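Local coordinates for kelch repeat and BTB domain-containing protein A55 (Vaccinia virus WR, PDB 6I2M) that probably serves as a substrate-specific adapter of CUL3-containing E3 ubiquitin ligases, its BTB domain binding CUL3 so that host proteins can be ubiquitinated and degraded, at residues G41-F46 and D99-G104; K116-K121 and S140-T145; I25-E30 and L67-V72; V10-R15 and Y78-P83; N149-I154 and L176-E181. One frame throughout, in Å; residues are numbered along the deposited sequence.

Overall arrangement
From the N terminus, contact 4 opens first, joining helix 4-17 to the turn that follows helix 69-79. Nested inside its loop, contact 3 sets the end of strand 23-27 against the start of helix 69-79. Contact 1 crosses both, because segment 41-46 lies within their loops while 99-104 comes after them; it links helices 36-42 and 44-49 to the end of helix 91-101. These three contacts knit the BTB domain together. Contacts 2 and 5 follow in series along the helices toward the C terminus: contact 2 joins residues 116-121 to helix 136-147 and contact 5 packs helix 150-153 on a later loop. The centres of contacts 4 and 5 lie about 48 Å apart.

Contact 1 of 5, residues G41-F46 and D99-G104; sequences GASEYF and DFLQIG
Ser43 OG donates a 2.7 Å hydrogen bond to Leu101 O, near the C-terminal end of helix 91-101. The hydroxyl stands anti to its own backbone nitrogen (chi1 170°) and meets the carbonyl from a direction tilted 32° out of its plane. A second, weak bond reaches the same oxygen from Tyr45 N, at 3.3 Å. The break between helices 36-42 and 44-49 is thereby fastened to the end of helix 91-101, inside the BTB domain. A chain of another protein lies against this face: basic side chains of that chain form salt bridges with Glu44 and a hydrogen bond with Tyr45 OH. Around the polar centre, Leu101 CD2 touches both aromatic rings of the facing segment, 3.7 Å from Phe46 CE1 and 3.8 Å from Tyr45 CD1. Phe100 CE1 lies over one face of the Tyr45 ring, offset toward its rim; the two rings meet obliquely, planes at 38°. Farther along, Ala42 CB meets Ile103 CD1 at 3.8 Å.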
# COMPACT_ATOMS: atom_id res chain seq x y z
N GLY A 41 4.72 4.35 8.79
CA GLY A 41 3.32 4.08 8.49
C GLY A 41 2.72 2.92 9.26
O GLY A 41 1.57 3.01 9.70
N ALA A 42 3.48 1.82 9.41
CA ALA A 42 3.04 0.61 10.11
C ALA A 42 3.48 0.59 11.58
O ALA A 42 2.68 0.26 12.45
CB ALA A 42 3.53 -0.63 9.39
N SER A 43 4.76 0.92 11.84
CA SER A 43 5.33 0.96 13.19
C SER A 43 5.33 2.40 13.71
O SER A 43 5.85 3.29 13.04
CB SER A 43 6.74 0.37 13.19
OG SER A 43 7.42 0.59 14.42
N GLU A 44 4.74 2.62 14.89
CA GLU A 44 4.66 3.94 15.50
C GLU A 44 5.97 4.36 16.18
O GLU A 44 6.14 5.55 16.47
CB GLU A 44 3.45 4.04 16.44
CG GLU A 44 2.81 5.42 16.46
CD GLU A 44 1.46 5.51 17.13
OE1 GLU A 44 0.50 4.88 16.63
OE2 GLU A 44 1.35 6.22 18.16
N TYR A 45 6.90 3.40 16.41
CA TYR A 45 8.22 3.65 16.99
C TYR A 45 9.03 4.54 16.05
O TYR A 45 9.57 5.55 16.48
CB TYR A 45 8.97 2.32 17.26
CG TYR A 45 10.34 2.49 17.90
CD1 TYR A 45 11.49 2.55 17.13
CD2 TYR A 45 10.47 2.57 19.28
CE1 TYR A 45 12.75 2.71 17.71
CE2 TYR A 45 11.72 2.73 19.88
CZ TYR A 45 12.86 2.80 19.09
OH TYR A 45 14.09 2.95 19.68
N PHE A 46 9.08 4.16 14.75
CA PHE A 46 9.77 4.89 13.69
C PHE A 46 9.08 6.23 13.41
O PHE A 46 9.77 7.20 13.08
CB PHE A 46 9.85 4.05 12.41
CG PHE A 46 10.72 2.82 12.51
CD1 PHE A 46 10.17 1.58 12.81
CD2 PHE A 46 12.10 2.90 12.31
CE1 PHE A 46 10.98 0.44 12.90
CE2 PHE A 46 12.90 1.76 12.40
CZ PHE A 46 12.34 0.54 12.69
N ASP A 99 5.75 -5.76 19.89
CA ASP A 99 5.25 -5.04 21.07
C ASP A 99 6.13 -3.83 21.39
O ASP A 99 5.61 -2.79 21.77
CB ASP A 99 5.15 -5.99 22.28
CG ASP A 99 4.38 -5.44 23.47
OD1 ASP A 99 3.55 -4.53 23.28
OD2 ASP A 99 4.59 -5.95 24.59
N PHE A 100 7.46 -3.98 21.21
CA PHE A 100 8.45 -2.92 21.44
C PHE A 100 8.32 -1.84 20.36
O PHE A 100 8.21 -0.66 20.69
CB PHE A 100 9.88 -3.51 21.46
CG PHE A 100 11.00 -2.48 21.50
CD1 PHE A 100 11.63 -2.08 20.33
CD2 PHE A 100 11.41 -1.92 22.71
CE1 PHE A 100 12.64 -1.12 20.37
CE2 PHE A 100 12.42 -0.97 22.74
CZ PHE A 100 13.03 -0.57 21.57
N LEU A 101 8.33 -2.25 19.07
CA LEU A 101 8.21 -1.35 17.92
C LEU A 101 6.78 -0.80 17.73
O LEU A 101 6.58 0.13 16.95
CB LEU A 101 8.73 -2.02 16.64
CG LEU A 101 10.24 -2.34 16.60
CD1 LEU A 101 10.53 -3.44 15.60
CD2 LEU A 101 11.08 -1.10 16.30
N GLN A 102 5.81 -1.37 18.47
CA GLN A 102 4.38 -1.01 18.51
C GLN A 102 3.71 -1.00 17.13
O GLN A 102 3.12 0.01 16.72
CB GLN A 102 4.16 0.31 19.27
CG GLN A 102 4.19 0.16 20.80
CD GLN A 102 3.01 -0.59 21.38
OE1 GLN A 102 1.89 -0.57 20.86
NE2 GLN A 102 3.24 -1.27 22.50
N ILE A 103 3.77 -2.14 16.43
CA ILE A 103 3.12 -2.36 15.14
C ILE A 103 1.79 -3.10 15.40
O ILE A 103 1.80 -4.26 15.80
CB ILE A 103 4.03 -3.00 14.05
CG1 ILE A 103 3.20 -3.46 12.81
CG2 ILE A 103 4.92 -4.13 14.61
CD1 ILE A 103 3.97 -3.75 11.56
N GLY A 104 0.69 -2.37 15.23
CA GLY A 104 -0.67 -2.87 15.46
C GLY A 104 -1.09 -4.02 14.57
O GLY A 104 -1.79 -4.93 15.01

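Contact 2 of 5, residues K116-K121 and S140-T145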
# COMPACT_ATOMS: atom_id res chain seq x y z
N LYS A 116 -5.33 -19.16 18.89
CA LYS A 116 -5.89 -20.20 18.02
C LYS A 116 -5.17 -21.54 18.22
O LYS A 116 -5.82 -22.57 18.38
CB LYS A 116 -5.83 -19.75 16.54
CG LYS A 116 -6.36 -20.76 15.52
CD LYS A 116 -5.93 -20.38 14.11
CE LYS A 116 -6.23 -21.46 13.11
NZ LYS A 116 -5.73 -21.10 11.75
N ASN A 117 -3.82 -21.51 18.21
CA ASN A 117 -2.97 -22.70 18.35
C ASN A 117 -2.53 -22.97 19.81
O ASN A 117 -1.51 -23.63 20.02
CB ASN A 117 -1.77 -22.61 17.40
CG ASN A 117 -2.15 -22.57 15.94
OD1 ASN A 117 -2.42 -23.60 15.31
ND2 ASN A 117 -2.17 -21.38 15.37
N LEU A 118 -3.31 -22.48 20.80
CA LEU A 118 -3.00 -22.68 22.22
C LEU A 118 -3.36 -24.11 22.67
O LEU A 118 -4.45 -24.35 23.20
CB LEU A 118 -3.65 -21.59 23.10
CG LEU A 118 -3.07 -21.37 24.50
CD1 LEU A 118 -1.63 -20.84 24.44
CD2 LEU A 118 -3.92 -20.38 25.28
N CYS A 119 -2.43 -25.05 22.42
CA CYS A 119 -2.56 -26.47 22.76
C CYS A 119 -2.09 -26.72 24.20
O CYS A 119 -1.62 -25.79 24.86
CB CYS A 119 -1.79 -27.33 21.76
SG CYS A 119 -2.28 -27.10 20.04
N SER A 120 -2.20 -27.98 24.67
CA SER A 120 -1.75 -28.39 26.00
C SER A 120 -0.21 -28.35 26.09
O SER A 120 0.33 -27.98 27.13
CB SER A 120 -2.26 -29.79 26.34
OG SER A 120 -1.88 -30.74 25.36
N LYS A 121 0.48 -28.69 24.99
CA LYS A 121 1.94 -28.67 24.88
C LYS A 121 2.52 -27.25 24.74
O LYS A 121 3.71 -27.06 24.98
CB LYS A 121 2.41 -29.60 23.74
CG LYS A 121 1.80 -29.28 22.37
CD LYS A 121 1.81 -30.49 21.45
CE LYS A 121 0.99 -30.28 20.20
NZ LYS A 121 -0.48 -30.33 20.48
N SER A 140 -3.83 -14.79 30.90
CA SER A 140 -5.10 -15.33 31.40
C SER A 140 -5.53 -16.56 30.59
O SER A 140 -6.02 -17.52 31.18
CB SER A 140 -6.19 -14.26 31.36
OG SER A 140 -5.86 -13.16 32.20
N ALA A 141 -5.35 -16.52 29.25
CA ALA A 141 -5.71 -17.59 28.33
C ALA A 141 -4.86 -18.85 28.50
O ALA A 141 -5.40 -19.96 28.46
CB ALA A 141 -5.64 -17.09 26.89
N SER A 142 -3.53 -18.68 28.69
CA SER A 142 -2.58 -19.77 28.91
C SER A 142 -2.82 -20.41 30.27
O SER A 142 -2.64 -21.62 30.41
CB SER A 142 -1.15 -19.27 28.80
OG SER A 142 -0.88 -18.72 27.52
N PHE A 143 -3.23 -19.59 31.27
CA PHE A 143 -3.55 -20.01 32.63
C PHE A 143 -4.78 -20.92 32.61
O PHE A 143 -4.78 -21.96 33.27
CB PHE A 143 -3.79 -18.78 33.52
CG PHE A 143 -4.03 -19.06 34.99
CD1 PHE A 143 -2.96 -19.22 35.86
CD2 PHE A 143 -5.31 -19.10 35.51
CE1 PHE A 143 -3.17 -19.46 37.22
CE2 PHE A 143 -5.53 -19.34 36.87
CZ PHE A 143 -4.46 -19.51 37.72
N ASN A 144 -5.82 -20.55 31.83
CA ASN A 144 -7.06 -21.31 31.67
C ASN A 144 -6.80 -22.65 30.96
O ASN A 144 -7.40 -23.66 31.33
CB ASN A 144 -8.12 -20.50 30.92
CG ASN A 144 -8.63 -19.28 31.65
OD1 ASN A 144 -8.84 -19.28 32.87
ND2 ASN A 144 -8.84 -18.20 30.91
N THR A 145 -5.90 -22.65 29.95
CA THR A 145 -5.53 -23.84 29.18
C THR A 145 -4.63 -24.78 30.02
O THR A 145 -4.66 -25.99 29.80
CB THR A 145 -4.94 -23.44 27.81
OG1 THR A 145 -5.74 -22.39 27.25
CG2 THR A 145 -4.90 -24.60 26.82
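Ala141 O, which lies 3.5 Å from Leu118 CD2, is gripped by two donors from Thr145. The backbone Thr145 N gives the ordinary helical bond, and the hydroxyl Thr145 OG1 adds one of 2.7 Å from the opposite face of the carbonyl plane. The threonine hydroxyl is thus turned back onto its own helix, and Leu118 CD2 rests against it, 3.4 Å from Thr145 OG1. With CG anti to the backbone nitrogen (chi1 -160°), Leu118 reaches across to helix 136-147 from the inverse gamma turn that it centres, in the link between helices 104-116 and 120-132. The contact lies where the BTB and BACK regions meet. The leucine forks over the helix surface: CD2 also approaches Ala141 CB at 4.0 Å, while CD1 lies 3.8 Å from Ser142 OG, whose hydrogen-bond partner is Ile138 O. On the other branch of the threonine, Thr145 CG2 packs against backbone carbonyls, 3.7 Å from Leu118 O and 4.0 Å from Cys119 O.

Contact 3 of 5, residues I25-E30 and L67-V72; sequences IVINDE and LDYQSV
Glu30 crosses over one face of the Tyr69 ring, roughly at right angles to the tyrosine side chain. Its CB sits over the CD1-CE1 side, 3.6 Å from Tyr69 CE1. CG comes next, 3.9 Å from the ring centroid and only 2° from the ring normal, a CH-pi contact over the centre. There the chain bends (chi2 -88°) and lays the carboxylate flat over the far side of the ring, the two planes 4° apart. CD is 3.8 Å from Tyr69 CZ, OE1 leans toward the phenol end, and OE2 lies above CE2. Tyr69 is met at its edge as well: Ile27 CD1 lies near the ring plane, 3.9 Å from Tyr69 CD1. The same methyl meets Val72 CG1 tip to tip, and the other branch, Ile27 CG2, rests 3.4 Å from Leu67 O. Ile25 CG2 makes a longer contact with Val72 CG1. Strand 23-27 and the hairpin turn leading into strand 30-34 are thereby packed on the first turn of helix 69-79, within the BTB fold. That turn is N-capped by Asp68, whose OD1 accepts from Ser71 N through its anti lone pair. No hydrogen bond crosses between the segments, so the contact depends on dispersion and shape: the Glu30 methylenes supply the CH-pi contact, while the carboxylate stacked on the face probably adds little or is slightly unfavourable.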
# COMPACT_ATOMS: atom_id res chain seq x y z
N ILE A 25 18.90 -0.35 9.35
CA ILE A 25 18.73 -0.92 10.69
C ILE A 25 19.89 -1.88 10.97
O ILE A 25 20.12 -2.82 10.19
CB ILE A 25 17.32 -1.55 10.89
CG1 ILE A 25 16.22 -0.47 10.75
CG2 ILE A 25 17.21 -2.26 12.25
CD1 ILE A 25 14.91 -0.95 10.16
N VAL A 26 20.63 -1.63 12.06
CA VAL A 26 21.80 -2.41 12.47
C VAL A 26 21.50 -3.26 13.72
O VAL A 26 21.15 -2.72 14.77
CB VAL A 26 23.06 -1.52 12.63
CG1 VAL A 26 24.23 -2.30 13.23
CG2 VAL A 26 23.47 -0.91 11.29
N ILE A 27 21.64 -4.59 13.57
CA ILE A 27 21.46 -5.58 14.63
C ILE A 27 22.78 -6.36 14.70
O ILE A 27 23.03 -7.25 13.87
CB ILE A 27 20.21 -6.50 14.42
CG1 ILE A 27 18.92 -5.67 14.26
CG2 ILE A 27 20.06 -7.52 15.55
CD1 ILE A 27 18.06 -6.09 13.11
N ASN A 28 23.65 -5.97 15.66
CA ASN A 28 24.99 -6.52 15.91
C ASN A 28 25.93 -6.35 14.70
O ASN A 28 26.74 -5.41 14.69
CB ASN A 28 24.94 -7.97 16.42
CG ASN A 28 24.22 -8.15 17.73
OD1 ASN A 28 24.63 -7.62 18.78
ND2 ASN A 28 23.14 -8.91 17.71
N ASP A 29 25.82 -7.23 13.68
CA ASP A 29 26.65 -7.20 12.47
C ASP A 29 25.82 -7.23 11.17
O ASP A 29 26.38 -7.07 10.08
CB ASP A 29 27.67 -8.36 12.48
CG ASP A 29 28.69 -8.26 13.60
OD1 ASP A 29 29.52 -7.32 13.57
OD2 ASP A 29 28.67 -9.13 14.50
N GLU A 30 24.49 -7.42 11.30
CA GLU A 30 23.55 -7.48 10.18
C GLU A 30 22.95 -6.11 9.85
O GLU A 30 22.73 -5.30 10.76
CB GLU A 30 22.44 -8.50 10.47
CG GLU A 30 22.90 -9.95 10.56
CD GLU A 30 22.95 -10.75 9.27
OE1 GLU A 30 22.91 -10.15 8.18
OE2 GLU A 30 23.03 -12.00 9.37
N LEU A 67 17.30 -6.62 20.02
CA LEU A 67 16.19 -7.39 19.44
C LEU A 67 16.71 -8.49 18.50
O LEU A 67 17.83 -8.37 17.98
CB LEU A 67 15.22 -6.46 18.68
CG LEU A 67 14.55 -5.33 19.48
CD1 LEU A 67 14.14 -4.20 18.56
CD2 LEU A 67 13.36 -5.82 20.29
N ASP A 68 15.90 -9.55 18.28
CA ASP A 68 16.23 -10.69 17.41
C ASP A 68 16.22 -10.27 15.93
O ASP A 68 15.24 -9.68 15.48
CB ASP A 68 15.25 -11.85 17.67
CG ASP A 68 15.52 -13.09 16.85
OD1 ASP A 68 14.90 -13.23 15.77
OD2 ASP A 68 16.34 -13.93 17.28
N TYR A 69 17.31 -10.58 15.18
CA TYR A 69 17.48 -10.22 13.76
C TYR A 69 16.39 -10.79 12.84
O TYR A 69 15.77 -10.02 12.11
CB TYR A 69 18.88 -10.59 13.23
CG TYR A 69 19.00 -10.53 11.72
CD1 TYR A 69 18.93 -9.32 11.04
CD2 TYR A 69 19.17 -11.69 10.97
CE1 TYR A 69 19.01 -9.26 9.65
CE2 TYR A 69 19.26 -11.64 9.57
CZ TYR A 69 19.18 -10.42 8.92
OH TYR A 69 19.28 -10.36 7.55
N GLN A 70 16.19 -12.13 12.85
CA GLN A 70 15.20 -12.81 12.01
C GLN A 70 13.78 -12.30 12.29
O GLN A 70 12.96 -12.24 11.37
CB GLN A 70 15.30 -14.35 12.16
CG GLN A 70 14.58 -15.16 11.08
CD GLN A 70 15.06 -14.92 9.66
OE1 GLN A 70 16.26 -14.82 9.38
NE2 GLN A 70 14.12 -14.82 8.73
N SER A 71 13.51 -11.89 13.55
CA SER A 71 12.24 -11.32 13.98
C SER A 71 12.05 -9.94 13.34
O SER A 71 11.02 -9.72 12.70
CB SER A 71 12.20 -11.22 15.50
OG SER A 71 10.98 -10.67 15.96
N VAL A 72 13.05 -9.03 13.47
CA VAL A 72 13.04 -7.67 12.90
C VAL A 72 12.92 -7.73 11.36
O VAL A 72 12.07 -7.04 10.80
CB VAL A 72 14.25 -6.81 13.37
CG1 VAL A 72 14.27 -5.44 12.70
CG2 VAL A 72 14.26 -6.63 14.89

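Contact 4 of 5, residues V10-R15 and Y78-P83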
# COMPACT_ATOMS: atom_id res chain seq x y z
N VAL A 10 5.96 -2.89 -5.86
CA VAL A 10 6.95 -2.09 -6.60
C VAL A 10 7.91 -1.43 -5.59
O VAL A 10 9.12 -1.37 -5.85
CB VAL A 10 6.29 -1.07 -7.57
CG1 VAL A 10 7.33 -0.41 -8.48
CG2 VAL A 10 5.20 -1.72 -8.43
N ILE A 11 7.38 -0.97 -4.44
CA ILE A 11 8.14 -0.35 -3.34
C ILE A 11 9.09 -1.40 -2.72
O ILE A 11 10.26 -1.07 -2.46
CB ILE A 11 7.19 0.33 -2.29
CG1 ILE A 11 6.44 1.52 -2.93
CG2 ILE A 11 7.94 0.77 -1.02
CD1 ILE A 11 5.14 1.94 -2.23
N ASN A 12 8.62 -2.65 -2.56
CA ASN A 12 9.42 -3.78 -2.06
C ASN A 12 10.49 -4.16 -3.08
O ASN A 12 11.56 -4.64 -2.69
CB ASN A 12 8.52 -4.98 -1.72
CG ASN A 12 9.23 -6.12 -1.02
OD1 ASN A 12 9.96 -5.94 -0.03
ND2 ASN A 12 9.01 -7.33 -1.50
N GLY A 13 10.20 -3.94 -4.36
CA GLY A 13 11.11 -4.17 -5.47
C GLY A 13 12.23 -3.15 -5.48
O GLY A 13 13.37 -3.48 -5.83
N PHE A 14 11.90 -1.89 -5.09
CA PHE A 14 12.85 -0.78 -4.97
C PHE A 14 13.74 -0.99 -3.74
O PHE A 14 14.92 -0.63 -3.77
CB PHE A 14 12.10 0.57 -4.84
CG PHE A 14 11.35 1.09 -6.04
CD1 PHE A 14 11.87 0.97 -7.32
CD2 PHE A 14 10.16 1.80 -5.88
CE1 PHE A 14 11.18 1.49 -8.43
CE2 PHE A 14 9.48 2.32 -6.98
CZ PHE A 14 9.99 2.16 -8.25
N ARG A 15 13.17 -1.58 -2.66
CA ARG A 15 13.84 -1.89 -1.40
C ARG A 15 14.98 -2.90 -1.61
O ARG A 15 16.07 -2.72 -1.06
CB ARG A 15 12.80 -2.43 -0.39
CG ARG A 15 13.35 -2.82 0.98
CD ARG A 15 12.43 -3.81 1.66
NE ARG A 15 13.10 -4.54 2.73
CZ ARG A 15 12.61 -5.64 3.31
NH1 ARG A 15 11.45 -6.15 2.91
NH2 ARG A 15 13.29 -6.24 4.27
N TYR A 78 6.82 -7.92 6.66
CA TYR A 78 5.39 -7.82 6.96
C TYR A 78 4.89 -6.40 6.69
O TYR A 78 3.75 -6.24 6.23
CB TYR A 78 5.08 -8.27 8.40
CG TYR A 78 3.61 -8.28 8.73
CD1 TYR A 78 2.77 -9.28 8.26
CD2 TYR A 78 3.04 -7.28 9.52
CE1 TYR A 78 1.41 -9.29 8.55
CE2 TYR A 78 1.68 -7.28 9.82
CZ TYR A 78 0.87 -8.29 9.34
OH TYR A 78 -0.47 -8.30 9.63
N ILE A 79 5.73 -5.36 6.96
CA ILE A 79 5.42 -3.94 6.69
C ILE A 79 5.29 -3.78 5.17
O ILE A 79 4.41 -3.05 4.70
CB ILE A 79 6.48 -2.98 7.34
CG1 ILE A 79 6.42 -3.05 8.89
CG2 ILE A 79 6.31 -1.53 6.87
CD1 ILE A 79 7.71 -2.68 9.64
N TYR A 80 6.13 -4.51 4.40
CA TYR A 80 6.11 -4.55 2.94
C TYR A 80 5.11 -5.63 2.45
O TYR A 80 4.32 -6.14 3.26
CB TYR A 80 7.54 -4.76 2.39
CG TYR A 80 8.42 -3.53 2.51
CD1 TYR A 80 9.10 -3.24 3.69
CD2 TYR A 80 8.57 -2.65 1.44
CE1 TYR A 80 9.91 -2.11 3.80
CE2 TYR A 80 9.38 -1.51 1.54
CZ TYR A 80 10.05 -1.25 2.73
OH TYR A 80 10.84 -0.14 2.84
N GLY A 81 5.11 -5.93 1.16
CA GLY A 81 4.17 -6.87 0.54
C GLY A 81 4.32 -8.36 0.80
O GLY A 81 3.71 -9.16 0.09
N ILE A 82 5.11 -8.76 1.83
CA ILE A 82 5.33 -10.18 2.16
C ILE A 82 4.50 -10.62 3.39
O ILE A 82 4.62 -10.00 4.45
CB ILE A 82 6.86 -10.50 2.31
CG1 ILE A 82 7.65 -10.11 1.04
CG2 ILE A 82 7.09 -11.98 2.67
CD1 ILE A 82 9.06 -9.58 1.29
N PRO A 83 3.65 -11.68 3.28
CA PRO A 83 2.87 -12.12 4.45
C PRO A 83 3.72 -12.88 5.46
O PRO A 83 4.67 -13.57 5.08
CB PRO A 83 1.78 -13.02 3.84
CG PRO A 83 1.97 -12.97 2.35
CD PRO A 83 3.37 -12.53 2.10
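Arg15 is laid across the face of the Tyr80 ring, where helix 4-17 of the BTB domain packs on the turn that follows helix 69-79. The arginine is extended from CG to NE, with CG anti to the backbone nitrogen (chi1 179°), which carries CD over the ring and the guanidinium beyond its centre. Arg15 CD stands over the middle of the face, 3.6 Å from the Tyr80 centroid, a CH-pi contact. The guanidinium lies farther out: CZ is 4.7 Å from the centroid in an off-centre cation-pi contact, its plane turned 27° from that of the ring. A salt bridge from Arg15 NH1 to Asp77 chiefly orients the charged end, with a weak bond to Asn12 OD1 beside it. Tyr80 holds CG beside its own backbone nitrogen (chi1 -73°), turning the ring toward helix 4-17, and its OH is hydrogen-bonded to His35. Ile11 CG2 approaches the ring obliquely, 3.7 Å from Tyr80 CE2. Ile11 also takes part in the dimer contact: with Phe14 it packs on Leu37 of the second subunit. The Asn12 amide stretches out beside the turn and uses both arms. Asn12 OD1 lies 3.6 Å from Tyr80 CB. On the other arm, Asn12 ND2 rests 3.6 Å from the methyl Ile82 CD1.

Contact 5 of 5, residues N149-I154 and L176-E181; sequences NILRLI and LNIKNE
Apolar contacts carry most of the meeting between Ile150 and Leu151 on one side and Leu176 and Ile178 on the other. Ile178 CG2 is the shared point: it lies 3.9 Å from Ile150 CG2 and also 3.9 Å from Leu151 CG, wedged between two successive side chains of the short helix. Leu151 crosses Ile178 at about a right angle and turns both its methyls to that single group. Ile150 divides its branches. With CG1 anti to the backbone nitrogen (chi1 -178°), the long arm extends to Leu176, where the two CD1 methyls stand 4.1 Å apart, while CG2 stays close to the backbone of the loop. Contacts with polar backbone are few: Ile150 CG2 sits 3.4 Å from Asn177 O, the carbonyl of the residue that centres an inverse gamma turn. No hydrogen bond links the two segments, but polar bonds to residues just before helix 150-153 hold the loop in place: Asn177 ND2 bonds to Gln148 O, and the backbones of Asn177 and Leu147 are also joined. Ile187 of helix 184-195 packs on both Ile150 and Leu151, and Phe183 on Leu151 and Ile178. The loop between helices 164-171 and 184-195 thus packs on one side of helix 150-153, within the all-helical BACK region that follows the BTB domain in BTB-Kelch proteins.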
# COMPACT_ATOMS: atom_id res chain seq x y z
N ASN A 149 -5.88 -28.75 31.58
CA ASN A 149 -4.97 -29.85 31.22
C ASN A 149 -3.92 -30.09 32.32
O ASN A 149 -2.86 -30.66 32.05
CB ASN A 149 -4.30 -29.57 29.86
CG ASN A 149 -5.25 -29.48 28.69
OD1 ASN A 149 -5.88 -30.46 28.28
ND2 ASN A 149 -5.36 -28.29 28.11
N ILE A 150 -4.24 -29.70 33.57
CA ILE A 150 -3.40 -29.77 34.78
C ILE A 150 -2.78 -31.17 35.02
O ILE A 150 -1.56 -31.25 35.19
CB ILE A 150 -4.16 -29.23 36.03
CG1 ILE A 150 -3.27 -29.24 37.31
CG2 ILE A 150 -5.52 -29.93 36.27
CD1 ILE A 150 -3.69 -28.26 38.41
N LEU A 151 -3.59 -32.25 35.03
CA LEU A 151 -3.12 -33.61 35.30
C LEU A 151 -2.29 -34.21 34.15
O LEU A 151 -1.55 -35.17 34.38
CB LEU A 151 -4.27 -34.54 35.71
CG LEU A 151 -4.98 -34.22 37.04
CD1 LEU A 151 -6.18 -35.12 37.25
CD2 LEU A 151 -4.03 -34.34 38.23
N ARG A 152 -2.40 -33.65 32.94
CA ARG A 152 -1.63 -34.07 31.77
C ARG A 152 -0.27 -33.36 31.76
O ARG A 152 0.70 -33.91 31.25
CB ARG A 152 -2.38 -33.73 30.48
CG ARG A 152 -3.56 -34.63 30.16
CD ARG A 152 -4.28 -34.13 28.93
NE ARG A 152 -5.36 -35.02 28.51
CZ ARG A 152 -6.19 -34.78 27.50
NH1 ARG A 152 -6.07 -33.66 26.79
NH2 ARG A 152 -7.14 -35.64 27.19
N LEU A 153 -0.23 -32.14 32.33
CA LEU A 153 0.95 -31.27 32.37
C LEU A 153 1.91 -31.53 33.54
O LEU A 153 3.06 -31.11 33.46
CB LEU A 153 0.53 -29.79 32.34
CG LEU A 153 0.00 -29.28 31.01
CD1 LEU A 153 -0.78 -28.00 31.19
CD2 LEU A 153 1.12 -29.09 30.00
N ILE A 154 1.45 -32.22 34.62
CA ILE A 154 2.30 -32.54 35.78
C ILE A 154 3.44 -33.52 35.42
O ILE A 154 4.46 -33.54 36.10
CB ILE A 154 1.50 -33.01 37.03
CG1 ILE A 154 0.64 -34.26 36.74
CG2 ILE A 154 0.67 -31.87 37.62
CD1 ILE A 154 0.36 -35.16 37.94
N LEU A 176 -9.63 -25.39 38.22
CA LEU A 176 -8.68 -26.45 37.89
C LEU A 176 -9.40 -27.78 37.64
O LEU A 176 -10.11 -28.28 38.51
CB LEU A 176 -7.51 -26.58 38.91
CG LEU A 176 -7.83 -26.79 40.40
CD1 LEU A 176 -6.76 -27.63 41.06
CD2 LEU A 176 -7.94 -25.46 41.14
N ASN A 177 -9.28 -28.30 36.40
CA ASN A 177 -9.94 -29.52 35.94
C ASN A 177 -9.41 -30.79 36.62
O ASN A 177 -8.54 -31.49 36.08
CB ASN A 177 -9.90 -29.62 34.41
CG ASN A 177 -10.74 -30.73 33.80
OD1 ASN A 177 -11.80 -31.11 34.31
ND2 ASN A 177 -10.29 -31.25 32.67
N ILE A 178 -9.94 -31.08 37.82
CA ILE A 178 -9.60 -32.25 38.63
C ILE A 178 -10.89 -32.93 39.10
O ILE A 178 -11.66 -32.33 39.85
CB ILE A 178 -8.58 -31.97 39.77
CG1 ILE A 178 -8.95 -30.73 40.62
CG2 ILE A 178 -7.15 -31.87 39.22
CD1 ILE A 178 -8.62 -30.84 42.11
N LYS A 179 -11.15 -34.16 38.60
CA LYS A 179 -12.36 -34.94 38.93
C LYS A 179 -12.46 -35.31 40.41
O LYS A 179 -13.56 -35.29 40.96
CB LYS A 179 -12.48 -36.18 38.03
CG LYS A 179 -13.03 -35.87 36.65
CD LYS A 179 -13.34 -37.13 35.85
CE LYS A 179 -13.75 -36.79 34.44
NZ LYS A 179 -13.94 -38.01 33.61
N ASN A 180 -11.31 -35.62 41.04
CA ASN A 180 -11.24 -35.94 42.47
C ASN A 180 -10.84 -34.68 43.24
O ASN A 180 -9.96 -33.94 42.80
CB ASN A 180 -10.22 -37.07 42.72
CG ASN A 180 -10.34 -37.76 44.07
OD1 ASN A 180 -10.35 -37.13 45.13
ND2 ASN A 180 -10.42 -39.08 44.04
N GLU A 181 -11.50 -34.44 44.38
CA GLU A 181 -11.26 -33.27 45.23
C GLU A 181 -10.12 -33.51 46.24
O GLU A 181 -10.19 -33.07 47.40
CB GLU A 181 -12.57 -32.81 45.92
CG GLU A 181 -13.57 -32.15 44.99
CD GLU A 181 -14.39 -33.08 44.11
OE1 GLU A 181 -15.12 -33.94 44.66
OE2 GLU A 181 -14.31 -32.95 42.87